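PDB 4GT6: cell surface protein from Faecalibacterium prausnitzii A2-165, which is of unknown function but, as an extracellular protein built from BspA-type leucine-rich repeats, probably binds other proteins at the bacterial cell surface. Local coordinates for residues G12-F16 and I26-G31; I105-M111 and I128-H134; G332-E337 and F353-L359. One frame throughout, in Å; residues are numbered along the deposited sequence. Where two conformers were deposited one is given.

Interaction 1: residues G12-F16 and I26-G31; sequences GSYQF and ITKYTG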
# COMPACT_ATOMS: atom_id res chain seq x y z
N GLY A 12 37.71 13.07 -7.30
CA GLY A 12 37.89 11.63 -7.19
C GLY A 12 36.85 10.89 -8.00
O GLY A 12 36.60 11.24 -9.16
N SER A 13 36.15 9.93 -7.36
CA SER A 13 35.11 9.12 -8.00
C SER A 13 33.73 9.79 -8.03
O SER A 13 32.78 9.17 -8.49
CB SER A 13 34.99 7.78 -7.27
OG SER A 13 36.23 7.10 -7.37
N TYR A 14 33.62 11.05 -7.58
CA TYR A 14 32.35 11.75 -7.53
C TYR A 14 32.33 13.00 -8.39
O TYR A 14 33.31 13.75 -8.45
CB TYR A 14 32.04 12.14 -6.07
CG TYR A 14 31.71 10.94 -5.21
CD1 TYR A 14 30.40 10.47 -5.11
CD2 TYR A 14 32.70 10.26 -4.50
CE1 TYR A 14 30.10 9.35 -4.34
CE2 TYR A 14 32.41 9.14 -3.74
CZ TYR A 14 31.10 8.69 -3.65
OH TYR A 14 30.78 7.58 -2.91
N GLN A 15 31.22 13.22 -9.05
CA GLN A 15 30.95 14.45 -9.77
C GLN A 15 29.91 15.20 -8.96
O GLN A 15 29.09 14.59 -8.25
CB GLN A 15 30.46 14.22 -11.19
CG GLN A 15 31.49 13.50 -12.05
CD GLN A 15 31.02 13.30 -13.46
OE1 GLN A 15 29.91 13.71 -13.85
NE2 GLN A 15 31.85 12.65 -14.27
N PHE A 16 29.90 16.52 -9.09
CA PHE A 16 29.01 17.35 -8.30
C PHE A 16 28.74 18.67 -8.97
O PHE A 16 29.50 19.12 -9.85
CB PHE A 16 29.62 17.60 -6.89
CG PHE A 16 30.95 18.33 -6.90
CD1 PHE A 16 32.15 17.63 -7.06
CD2 PHE A 16 31.00 19.72 -6.79
CE1 PHE A 16 33.37 18.31 -7.12
CE2 PHE A 16 32.23 20.40 -6.85
CZ PHE A 16 33.41 19.69 -6.97
N ILE A 26 26.15 15.91 -4.90
CA ILE A 26 26.77 14.80 -5.67
C ILE A 26 25.82 14.46 -6.82
O ILE A 26 24.65 14.21 -6.57
CB ILE A 26 27.02 13.55 -4.78
CG1 ILE A 26 27.99 13.83 -3.61
CG2 ILE A 26 27.47 12.33 -5.64
CD1 ILE A 26 29.32 14.42 -3.95
N THR A 27 26.32 14.42 -8.06
CA THR A 27 25.44 14.13 -9.20
C THR A 27 25.77 12.83 -9.93
O THR A 27 24.94 12.34 -10.70
CB THR A 27 25.45 15.30 -10.20
OG1 THR A 27 26.80 15.56 -10.58
CG2 THR A 27 24.77 16.56 -9.63
N LYS A 28 26.98 12.28 -9.72
CA LYS A 28 27.42 11.04 -10.36
C LYS A 28 28.48 10.36 -9.52
O LYS A 28 29.26 11.04 -8.84
CB LYS A 28 27.99 11.34 -11.78
CG LYS A 28 28.23 10.10 -12.67
CD LYS A 28 28.75 10.48 -14.07
CE LYS A 28 28.64 9.31 -15.02
NZ LYS A 28 28.85 9.72 -16.43
N TYR A 29 28.52 9.03 -9.57
CA TYR A 29 29.55 8.23 -8.92
C TYR A 29 30.16 7.36 -10.02
O TYR A 29 29.40 6.65 -10.70
CB TYR A 29 29.00 7.41 -7.77
CG TYR A 29 30.01 6.40 -7.26
CD1 TYR A 29 31.14 6.81 -6.54
CD2 TYR A 29 29.85 5.04 -7.51
CE1 TYR A 29 32.04 5.88 -6.03
CE2 TYR A 29 30.75 4.10 -7.01
CZ TYR A 29 31.83 4.52 -6.26
OH TYR A 29 32.70 3.60 -5.74
N THR A 30 31.48 7.42 -10.21
CA THR A 30 32.13 6.70 -11.32
C THR A 30 32.99 5.51 -10.86
O THR A 30 33.69 4.90 -11.68
CB THR A 30 32.99 7.69 -12.13
OG1 THR A 30 34.05 8.16 -11.30
CG2 THR A 30 32.18 8.85 -12.69
N GLY A 31 32.91 5.17 -9.57
CA GLY A 31 33.67 4.04 -9.04
C GLY A 31 32.90 2.72 -9.12
O GLY A 31 31.88 2.61 -9.80
O HOH W 1 34.47 10.85 -11.10
O HOH W 2 36.53 6.47 -10.35
O HOH W 3 27.33 14.71 -13.03
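The antiparallel beta hairpin of strands 14-18 and 24-29 carries a classic beta bulge here, where Thr27 and Lys28 together face Gln15. Gln15 O accepts Thr27 N at 2.8 Å, from above the carbonyl plane, and only weakly the amide of Lys28; Gln15 N returns a nearly straight bond of 2.9 Å to Lys28 O. Beyond the pair of Tyr14 and Tyr29, Thr30 N donates to Ser13 O at 2.8 Å.

On one face, the extended chains of Gln15 and Lys28 run side by side, aliphatic CD of Lys28, in one of its two conformers, lying 3.4 Å from Gln15 OE1, so long polar residues suit this solvent-facing side. On the other, Tyr14, Phe16, Ile26 and Tyr29 are buried, with Ile36 touching both tyrosines. Tyr29 swings its ring toward Tyr14 because CG is anti to the backbone N (chi1 170°), while its hydroxyl bonds to Glu33. The tyrosine planes stand 45° apart, and Tyr29 CD1 sits over the rim of one Tyr14 face. At that ring's edge, near its plane, the methyl CG2 of Ile26 comes within 3.5 Å of Tyr14 CD1.

Interaction 2: residues I105-M111 and I128-H134; sequences IGRQAFM and IDSEAFH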
# COMPACT_ATOMS: atom_id res chain seq x y z
N ILE A 105 13.74 13.17 1.81
CA ILE A 105 14.05 11.94 1.06
C ILE A 105 13.13 11.94 -0.16
O ILE A 105 11.90 12.07 -0.01
CB ILE A 105 13.92 10.65 1.94
CG1 ILE A 105 14.96 10.66 3.10
CG2 ILE A 105 14.10 9.36 1.07
CD1 ILE A 105 14.75 9.55 4.13
N GLY A 106 13.72 11.85 -1.36
CA GLY A 106 13.01 11.94 -2.63
C GLY A 106 12.19 10.71 -2.98
O GLY A 106 12.30 9.66 -2.33
N ARG A 107 11.40 10.81 -4.08
CA ARG A 107 10.55 9.69 -4.52
C ARG A 107 11.40 8.48 -4.83
O ARG A 107 12.47 8.65 -5.41
CB ARG A 107 9.82 10.09 -5.84
CG ARG A 107 8.89 11.27 -5.71
CD ARG A 107 8.05 11.47 -6.96
NE ARG A 107 8.86 11.76 -8.13
CZ ARG A 107 8.36 11.89 -9.36
NH1 ARG A 107 7.06 11.73 -9.57
NH2 ARG A 107 9.15 12.17 -10.38
N GLN A 108 10.93 7.27 -4.48
CA GLN A 108 11.58 6.00 -4.84
C GLN A 108 13.07 5.96 -4.43
O GLN A 108 13.85 5.20 -5.03
CB GLN A 108 11.46 5.82 -6.37
CG GLN A 108 10.00 5.71 -6.85
CD GLN A 108 9.88 5.29 -8.31
OE1 GLN A 108 10.87 5.22 -9.06
NE2 GLN A 108 8.66 5.00 -8.74
N ALA A 109 13.47 6.74 -3.38
CA ALA A 109 14.91 6.82 -3.02
C ALA A 109 15.50 5.46 -2.67
O ALA A 109 16.64 5.18 -3.05
CB ALA A 109 15.13 7.80 -1.89
N PHE A 110 14.72 4.58 -2.03
CA PHE A 110 15.21 3.24 -1.66
C PHE A 110 14.28 2.18 -2.20
O PHE A 110 14.22 1.07 -1.67
CB PHE A 110 15.36 3.13 -0.12
CG PHE A 110 16.39 4.10 0.41
CD1 PHE A 110 17.74 3.76 0.42
CD2 PHE A 110 16.01 5.35 0.87
CE1 PHE A 110 18.70 4.66 0.89
CE2 PHE A 110 16.97 6.26 1.34
CZ PHE A 110 18.31 5.91 1.32
N MSE A 111 13.54 2.51 -3.27
CA MSE A 111 12.64 1.49 -3.84
C MSE A 111 13.42 0.28 -4.34
O MSE A 111 14.49 0.43 -4.93
CB MSE A 111 11.82 2.10 -4.98
CG MSE A 111 10.92 1.09 -5.68
SE MSE A 111 9.58 2.14 -6.63
CE MSE A 111 8.71 0.69 -7.64
N ILE A 128 9.22 12.98 3.22
CA ILE A 128 9.54 11.72 2.54
C ILE A 128 8.56 11.60 1.39
O ILE A 128 7.33 11.59 1.63
CB ILE A 128 9.52 10.47 3.46
CG1 ILE A 128 10.22 10.67 4.81
CG2 ILE A 128 10.11 9.30 2.70
CD1 ILE A 128 9.87 9.53 5.88
N ASP A 129 9.06 11.49 0.15
CA ASP A 129 8.17 11.48 -1.00
C ASP A 129 7.75 10.06 -1.40
O ASP A 129 8.19 9.08 -0.81
CB ASP A 129 8.81 12.22 -2.19
CG ASP A 129 7.84 13.05 -3.04
OD1 ASP A 129 6.59 12.75 -3.03
OD2 ASP A 129 8.32 13.97 -3.76
N SER A 130 6.86 9.98 -2.39
CA SER A 130 6.21 8.74 -2.85
C SER A 130 7.15 7.57 -3.03
O SER A 130 8.24 7.73 -3.60
CB SER A 130 5.54 8.99 -4.20
OG SER A 130 4.71 10.13 -4.08
N GLU A 131 6.70 6.38 -2.54
CA GLU A 131 7.35 5.08 -2.73
C GLU A 131 8.83 5.05 -2.31
O GLU A 131 9.59 4.24 -2.86
CB GLU A 131 7.28 4.74 -4.23
CG GLU A 131 5.87 4.61 -4.77
CD GLU A 131 5.88 4.38 -6.27
OE1 GLU A 131 6.25 5.31 -7.03
OE2 GLU A 131 5.60 3.23 -6.67
N ALA A 132 9.23 5.88 -1.34
CA ALA A 132 10.63 5.95 -0.93
C ALA A 132 11.13 4.61 -0.39
O ALA A 132 12.32 4.33 -0.55
CB ALA A 132 10.83 7.03 0.12
N PHE A 133 10.25 3.76 0.20
CA PHE A 133 10.71 2.48 0.73
C PHE A 133 9.91 1.33 0.14
O PHE A 133 9.76 0.29 0.78
CB PHE A 133 10.65 2.49 2.28
CG PHE A 133 11.62 3.50 2.85
CD1 PHE A 133 12.98 3.22 2.93
CD2 PHE A 133 11.18 4.76 3.26
CE1 PHE A 133 13.89 4.16 3.43
CE2 PHE A 133 12.09 5.72 3.74
CZ PHE A 133 13.44 5.42 3.78
N HIS A 134 9.35 1.53 -1.05
CA HIS A 134 8.54 0.53 -1.75
C HIS A 134 9.41 -0.74 -1.98
O HIS A 134 10.52 -0.64 -2.49
CB HIS A 134 8.03 1.14 -3.07
CG HIS A 134 7.07 0.31 -3.88
ND1 HIS A 134 6.41 0.85 -4.97
CD2 HIS A 134 6.70 -0.99 -3.76
CE1 HIS A 134 5.67 -0.12 -5.47
NE2 HIS A 134 5.81 -1.25 -4.78
O HOH W 4 11.14 13.44 -5.04
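Gln108 and Glu131 lie side by side, and Gln108 NE2 donates to Glu131 OE1 at 3.0 Å. The bond is almost straight (174°) and lies in the amide plane, yet meets the oxygen from above the carboxylate plane. OE2 accepts ND1 of His134 (in one of its two conformers) on the anti side, tilted out of the carboxylate plane but close to the imidazole plane. With the carboxylate gripped at both ends, an alanine in place of Glu131 would probably leave Gln108 NE2 and His134 ND1 without these acceptors and the imidazole freer to turn. CG of selenomethionine Met111 is anti to the backbone N (chi1 176°), which carries the extended chain alongside His134 and, in that conformer, puts CE 3.5 Å from ND1.

Backbone bonds join successive BspA-type leucine-rich repeats: Asp129 N to Ile105 O, Gln108 N to Ser130 O, and Phe110 N to Ala132 O (2.8 Å). Equivalent residues thus stack from one coil to the next. Phe110 and Phe133 keep the same rotamer, their planes 2° apart but slid so that they barely overlap, CD2 of Phe110 lying 3.5 Å from CE1 of Phe133; Phe83 continues the row. The small CB of Ala132 packs against Ile105 CG2 and Gly106 O. Farther out, Asn81 bonds Gln108 OE1 and helps position the amide, while Asp153 holds Ser130 OG. A water bridges Arg107 N and Asp129 OD2.

Interaction 3: residues G332-E337 and F353-L359; sequences GCEQLE and FSNCTAL
Phe353 meets Leu336 at its ring edge, where CE1 lies 4.2 Å from Leu336 CD2, near the ring plane. A flat aromatic suits this place, since the ring of Phe330 lies nearly parallel to it and Ile339 and Ile348 touch it. At Ser354 the backbone takes over: its carbonyl oxygen accepts the amide of Gly332 at 3.1 Å (N to O), while its hydroxyl bonds to Ser351 O. Asn355 sets its carbonyl oxygen 3.4 Å from Gly332 CA in a C-H...O contact; the positive phi of Gly332 is most easily taken by a residue with no side chain.

Cys356 lies across from Cys333, as two adjacent coils of a BspA-type leucine-rich repeat region place similar residues above one another. The pair is not a disulfide: Cys356 SG lies 3.7 Å from Cys333 O and 4.0 Å from Cys333 CB, its direction set by a chi1 of -76°, with the sulfur anti to its own carbonyl carbon. Thr357 is exposed, and its hydroxyl suits the place: OG1 shares a water with Glu334 O. Ala358 follows, its small CB pointing toward the first segment and coming 3.3 Å from Glu334 O. Its amide donates to a second water, which donates to Cys333 O and Leu336 O (2.6 Å from the water oxygen), so one molecule satisfies three backbone groups where the coils do not bond directly. Leu359 then runs alongside Leu336: with CG anti to the backbone N in each (chi1 -177° in Leu336, -168° in Leu359) the two point the same way, and Leu359 CD1 lies 4.2 Å from Leu336 CG.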
# COMPACT_ATOMS: atom_id res chain seq x y z
N GLY A 332 -11.62 -18.79 -8.74
CA GLY A 332 -10.94 -19.66 -7.80
C GLY A 332 -11.78 -20.13 -6.63
O GLY A 332 -11.24 -20.71 -5.68
N CYS A 333 -13.12 -19.94 -6.69
CA CYS A 333 -14.03 -20.45 -5.65
C CYS A 333 -14.29 -21.93 -5.98
O CYS A 333 -15.37 -22.31 -6.45
CB CYS A 333 -15.30 -19.61 -5.59
SG CYS A 333 -15.02 -17.92 -5.01
N GLU A 334 -13.26 -22.75 -5.71
CA GLU A 334 -13.16 -24.19 -5.99
C GLU A 334 -14.25 -25.06 -5.34
O GLU A 334 -14.46 -26.19 -5.79
CB GLU A 334 -11.76 -24.72 -5.57
CG GLU A 334 -11.37 -24.44 -4.13
CD GLU A 334 -9.94 -24.78 -3.72
OE1 GLU A 334 -8.99 -24.20 -4.31
OE2 GLU A 334 -9.78 -25.54 -2.75
N GLN A 335 -14.95 -24.56 -4.29
CA GLN A 335 -15.98 -25.34 -3.59
C GLN A 335 -17.39 -24.82 -3.89
O GLN A 335 -18.38 -25.39 -3.40
CB GLN A 335 -15.73 -25.33 -2.08
CG GLN A 335 -14.65 -26.32 -1.62
CD GLN A 335 -14.45 -26.29 -0.11
OE1 GLN A 335 -15.39 -26.47 0.68
NE2 GLN A 335 -13.22 -26.03 0.32
N LEU A 336 -17.51 -23.74 -4.70
CA LEU A 336 -18.81 -23.16 -5.05
C LEU A 336 -19.61 -24.13 -5.91
O LEU A 336 -19.17 -24.44 -7.01
CB LEU A 336 -18.61 -21.80 -5.75
CG LEU A 336 -19.87 -21.01 -6.12
CD1 LEU A 336 -20.67 -20.58 -4.86
CD2 LEU A 336 -19.47 -19.77 -6.92
N GLU A 337 -20.74 -24.64 -5.38
CA GLU A 337 -21.60 -25.63 -6.06
C GLU A 337 -22.86 -25.02 -6.61
O GLU A 337 -23.36 -25.46 -7.65
CB GLU A 337 -22.04 -26.76 -5.09
CG GLU A 337 -20.92 -27.60 -4.49
CD GLU A 337 -21.33 -28.50 -3.34
OE1 GLU A 337 -22.48 -28.38 -2.84
OE2 GLU A 337 -20.49 -29.32 -2.91
N PHE A 353 -16.60 -16.63 -13.22
CA PHE A 353 -16.74 -17.96 -12.63
C PHE A 353 -15.61 -18.89 -13.11
O PHE A 353 -15.80 -20.11 -13.18
CB PHE A 353 -18.14 -18.54 -12.94
CG PHE A 353 -19.22 -17.77 -12.21
CD1 PHE A 353 -19.46 -18.00 -10.86
CD2 PHE A 353 -19.94 -16.78 -12.86
CE1 PHE A 353 -20.43 -17.26 -10.18
CE2 PHE A 353 -20.91 -16.04 -12.17
CZ PHE A 353 -21.14 -16.28 -10.83
N SER A 354 -14.41 -18.32 -13.37
CA SER A 354 -13.24 -19.09 -13.79
C SER A 354 -12.71 -19.91 -12.62
O SER A 354 -12.81 -19.47 -11.47
CB SER A 354 -12.15 -18.18 -14.36
OG SER A 354 -11.76 -17.18 -13.43
N ASN A 355 -12.21 -21.12 -12.89
CA ASN A 355 -11.67 -22.05 -11.88
C ASN A 355 -12.69 -22.31 -10.74
O ASN A 355 -12.34 -22.27 -9.56
CB ASN A 355 -10.32 -21.57 -11.32
CG ASN A 355 -9.20 -21.61 -12.32
OD1 ASN A 355 -8.68 -20.58 -12.75
ND2 ASN A 355 -8.78 -22.81 -12.70
N CYS A 356 -13.96 -22.51 -11.12
CA CYS A 356 -15.08 -22.87 -10.25
C CYS A 356 -15.51 -24.29 -10.65
O CYS A 356 -16.58 -24.50 -11.23
CB CYS A 356 -16.22 -21.86 -10.37
SG CYS A 356 -15.88 -20.29 -9.51
N THR A 357 -14.62 -25.25 -10.35
CA THR A 357 -14.77 -26.64 -10.78
C THR A 357 -15.91 -27.42 -10.06
O THR A 357 -16.37 -28.42 -10.61
CB THR A 357 -13.42 -27.38 -10.70
OG1 THR A 357 -12.89 -27.28 -9.38
CG2 THR A 357 -12.39 -26.82 -11.69
N ALA A 358 -16.39 -26.95 -8.89
CA ALA A 358 -17.48 -27.65 -8.20
C ALA A 358 -18.87 -27.11 -8.62
O ALA A 358 -19.89 -27.69 -8.23
CB ALA A 358 -17.32 -27.54 -6.69
N LEU A 359 -18.90 -26.04 -9.44
CA LEU A 359 -20.12 -25.35 -9.88
C LEU A 359 -20.96 -26.21 -10.83
O LEU A 359 -20.62 -26.38 -12.00
CB LEU A 359 -19.75 -24.00 -10.51
CG LEU A 359 -20.87 -23.00 -10.79
CD1 LEU A 359 -21.67 -22.68 -9.52
CD2 LEU A 359 -20.29 -21.70 -11.37
O HOH W 5 -16.73 -24.30 -7.87
O HOH W 6 -13.45 -28.45 -6.86

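The three contacts follow one another along an elongated chain without touching: the centres of interactions 1 and 2 lie about 22 Å apart, and interaction 3, on the opposite side of the chain's centre, lies about 58 Å from interaction 1, centre to centre. Interaction 1 pairs two antiparallel strands of a hairpin, so backbone bonds dominate, though a bulge interrupts their register; one face is buried and aromatic, the other polar. Interactions 2 and 3 join neighbouring coils, each in a different leucine-rich repeat region. Interaction 2, nearest the centre and half buried, combines backbone bonds with a polar side-chain network centred on one carboxylate. Interaction 3, a surface contact, has one direct hydrogen bond and relies on waters and small apolar contacts.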